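Local coordinates for protein hydrolase, haloacid dehalogenase-like family (Pseudomonas syringae pv. tomato, PDB 3S6J) that probably acts as a sugar phosphatase of the haloacid dehalogenase family, with a calcium ion bound at its aspartate-lined metal site, at residues H88-L93 against A121-K126. Residues are numbered along the deposited sequence; the frame is centred on the assembly and turned at random.
Sequences HQIIAL and ATINLK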
ATOM      1  N   HIS E  88       4.112 -16.569  -9.763  1.00 41.96           N
ATOM      2  CA  HIS E  88       3.148 -17.545  -9.258  1.00 43.92           C
ATOM      3  C   HIS E  88       2.379 -17.052  -8.030  1.00 44.14           C
ATOM      4  O   HIS E  88       1.489 -17.737  -7.521  1.00 39.98           O
ATOM      5  CB  HIS E  88       3.841 -18.874  -8.966  1.00 44.44           C
ATOM      6  CG  HIS E  88       4.522 -19.463 -10.157  1.00 47.37           C
ATOM      7  ND1 HIS E  88       5.854 -19.252 -10.437  1.00 48.75           N
ATOM      8  CD2 HIS E  88       4.048 -20.244 -11.164  1.00 48.75           C
ATOM      9  CE1 HIS E  88       6.181 -19.883 -11.552  1.00 48.93           C
ATOM     10  NE2 HIS E  88       5.099 -20.492 -12.011  1.00 51.31           N
ATOM     11  N   GLN E  89       2.729 -15.864  -7.552  1.00 40.69           N
ATOM     12  CA  GLN E  89       2.050 -15.296  -6.394  1.00 42.09           C
ATOM     13  C   GLN E  89       0.776 -14.589  -6.831  1.00 42.10           C
ATOM     14  O   GLN E  89      -0.116 -14.333  -6.014  1.00 40.70           O
ATOM     15  CB  GLN E  89       2.973 -14.309  -5.668  1.00 41.75           C
ATOM     16  CG  GLN E  89       4.139 -14.973  -4.957  1.00 41.41           C
ATOM     17  CD  GLN E  89       4.909 -14.000  -4.082  1.00 43.61           C
ATOM     18  OE1 GLN E  89       4.606 -12.804  -4.049  1.00 46.46           O
ATOM     19  NE2 GLN E  89       5.915 -14.504  -3.371  1.00 39.40           N
ATOM     20  N   ILE E  90       0.700 -14.298  -8.130  1.00 39.49           N
ATOM     21  CA  ILE E  90      -0.363 -13.468  -8.678  1.00 40.07           C
ATOM     22  C   ILE E  90      -1.680 -14.198  -8.864  1.00 40.66           C
ATOM     23  O   ILE E  90      -1.782 -15.160  -9.626  1.00 42.19           O
ATOM     24  CB  ILE E  90       0.043 -12.836 -10.019  1.00 40.27           C
ATOM     25  CG1 ILE E  90       1.315 -12.009  -9.842  1.00 34.55           C
ATOM     26  CG2 ILE E  90      -1.116 -11.985 -10.579  1.00 37.65           C
ATOM     27  CD1 ILE E  90       1.679 -11.216 -11.059  1.00 38.60           C
ATOM     28  N   ILE E  91      -2.697 -13.693  -8.181  1.00 37.42           N
ATOM     29  CA  ILE E  91      -4.016 -14.296  -8.159  1.00 39.42           C
ATOM     30  C   ILE E  91      -4.985 -13.309  -8.807  1.00 38.28           C
ATOM     31  O   ILE E  91      -4.721 -12.101  -8.839  1.00 36.67           O
ATOM     32  CB  ILE E  91      -4.404 -14.591  -6.689  1.00 38.96           C
ATOM     33  CG1 ILE E  91      -3.271 -15.403  -6.036  1.00 43.33           C
ATOM     34  CG2 ILE E  91      -5.745 -15.300  -6.601  1.00 37.56           C
ATOM     35  CD1 ILE E  91      -2.973 -15.065  -4.549  1.00 45.45           C
ATOM     36  N   ALA E  92      -6.076 -13.815  -9.371  1.00 37.32           N
ATOM     37  CA  ALA E  92      -7.098 -12.942  -9.922  1.00 36.01           C
ATOM     38  C   ALA E  92      -7.814 -12.329  -8.728  1.00 36.17           C
ATOM     39  O   ALA E  92      -7.986 -13.000  -7.712  1.00 34.99           O
ATOM     40  CB  ALA E  92      -8.066 -13.735 -10.785  1.00 37.26           C
ATOM     41  N   LEU E  93      -8.196 -11.055  -8.826  1.00 34.18           N
ATOM     42  CA  LEU E  93      -9.008 -10.417  -7.775  1.00 32.66           C
ATOM     43  C   LEU E  93     -10.467 -10.905  -7.823  1.00 31.46           C
ATOM     44  O   LEU E  93     -10.949 -11.237  -8.896  1.00 32.08           O
ATOM     45  CB  LEU E  93      -8.957  -8.892  -7.939  1.00 31.30           C
ATOM     46  CG  LEU E  93      -7.711  -8.208  -7.370  1.00 32.44           C
ATOM     47  CD1 LEU E  93      -7.387  -6.881  -8.064  1.00 30.38           C
ATOM     48  CD2 LEU E  93      -7.875  -8.035  -5.853  1.00 30.15           C
ATOM     49  N   ALA E 121       2.338  -7.847 -18.653  1.00 41.61           N
ATOM     50  CA  ALA E 121       0.951  -8.062 -19.049  1.00 41.33           C
ATOM     51  C   ALA E 121       0.623  -9.527 -19.337  1.00 43.73           C
ATOM     52  O   ALA E 121      -0.485  -9.984 -19.061  1.00 42.53           O
ATOM     53  CB  ALA E 121       0.589  -7.180 -20.237  1.00 43.30           C
ATOM     54  N   THR E 122       1.576 -10.269 -19.894  1.00 44.42           N
ATOM     55  CA  THR E 122       1.352 -11.695 -20.163  1.00 43.95           C
ATOM     56  C   THR E 122       1.233 -12.491 -18.869  1.00 42.98           C
ATOM     57  O   THR E 122       0.412 -13.401 -18.757  1.00 44.61           O
ATOM     58  CB  THR E 122       2.468 -12.307 -21.036  1.00 45.65           C
ATOM     59  OG1 THR E 122       2.535 -11.615 -22.292  1.00 46.91           O
ATOM     60  CG2 THR E 122       2.173 -13.771 -21.290  1.00 47.67           C
ATOM     61  N   ILE E 123       2.053 -12.134 -17.887  1.00 42.31           N
ATOM     62  CA  ILE E 123       2.019 -12.778 -16.581  1.00 41.33           C
ATOM     63  C   ILE E 123       0.666 -12.596 -15.873  1.00 43.61           C
ATOM     64  O   ILE E 123       0.067 -13.566 -15.398  1.00 42.92           O
ATOM     65  CB  ILE E 123       3.171 -12.277 -15.682  1.00 39.96           C
ATOM     66  CG1 ILE E 123       4.506 -12.858 -16.173  1.00 40.33           C
ATOM     67  CG2 ILE E 123       2.908 -12.618 -14.217  1.00 38.28           C
ATOM     68  CD1 ILE E 123       5.735 -12.057 -15.777  1.00 41.92           C
ATOM     69  N   ASN E 124       0.174 -11.364 -15.798  1.00 40.68           N
ATOM     70  CA  ASN E 124      -1.061 -11.139 -15.058  1.00 40.12           C
ATOM     71  C   ASN E 124      -2.250 -11.825 -15.724  1.00 40.55           C
ATOM     72  O   ASN E 124      -3.138 -12.330 -15.052  1.00 41.68           O
ATOM     73  CB  ASN E 124      -1.327  -9.648 -14.885  1.00 39.81           C
ATOM     74  CG  ASN E 124      -0.173  -8.927 -14.224  1.00 38.94           C
ATOM     75  OD1 ASN E 124       0.255  -7.858 -14.673  1.00 41.91           O
ATOM     76  ND2 ASN E 124       0.335  -9.500 -13.150  1.00 37.81           N
ATOM     77  N   LEU E 125      -2.248 -11.840 -17.054  1.00 42.53           N
ATOM     78  CA  LEU E 125      -3.328 -12.433 -17.834  1.00 42.92           C
ATOM     79  C   LEU E 125      -3.501 -13.925 -17.554  1.00 44.82           C
ATOM     80  O   LEU E 125      -4.615 -14.440 -17.584  1.00 44.96           O
ATOM     81  CB  LEU E 125      -3.074 -12.221 -19.324  1.00 45.76           C
ATOM     82  CG  LEU E 125      -3.121 -10.802 -19.889  1.00 45.24           C
ATOM     83  CD1 LEU E 125      -2.577 -10.798 -21.298  1.00 49.25           C
ATOM     84  CD2 LEU E 125      -4.527 -10.266 -19.879  1.00 42.87           C
ATOM     85  N   LYS E 126      -2.396 -14.620 -17.300  1.00 45.18           N
ATOM     86  CA  LYS E 126      -2.453 -16.025 -16.897  1.00 45.72           C
ATOM     87  C   LYS E 126      -3.376 -16.208 -15.689  1.00 46.66           C
ATOM     88  O   LYS E 126      -4.176 -17.143 -15.644  1.00 46.48           O
ATOM     89  CB  LYS E 126      -1.055 -16.550 -16.554  1.00 43.72           C
ATOM     90  CG  LYS E 126       0.034 -16.184 -17.557  1.00 47.19           C
ATOM     91  CD  LYS E 126       0.040 -17.124 -18.753  1.00 51.44           C
ATOM     92  CE  LYS E 126       1.293 -16.938 -19.607  1.00 53.47           C
ATOM     93  NZ  LYS E 126       1.483 -18.057 -20.580  1.00 58.68           N
TER
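Ile123 and Asn124, neighbours on helix 118-127, meet a single residue of 88-93, Ile90, where the chain returns from the helical cap into the Rossmann-like core of a haloacid dehalogenase (HAD) fold. It is a compact example of a linker meeting a core helix through one branched side chain, while the backbone of 91-92 pairs with strand 18-19. The two backbones of the contact stay apart, with the CA atoms of Ile90 and Asn124 6.8 Å from each other.

Along the helix, Ile123 comes first. With CG1 beside the backbone N (chi1 -73°), CG2 is left anti to that N and packs against Ile90 CD1 at 3.7 Å, the two side chains crossing at about a right angle. Tyr83 of helix 69-85 touches both isoleucines.

Asn124 follows. From CB its amide reaches on toward the linker, so that ND2 faces the CD1 methyl of Ile90. The polar demand of ND2 is met elsewhere, by a hydrogen bond to Tyr83 OH. The Asn124 side chain also touches Thr18 and Ser20 and lies about 4 Å from that of Asp14, a calcium ligand, and about 8 Å from the calcium ion itself. Ile90 is extended beyond CB (chi2 -172°), which carries CD1 to within 3.0 Å of Asn124 ND2, very short for a methyl carbon against a nitrogen, so the exact placement is slightly doubtful; its CG2 stands farther off, 3.9 Å from Asn124 ND2.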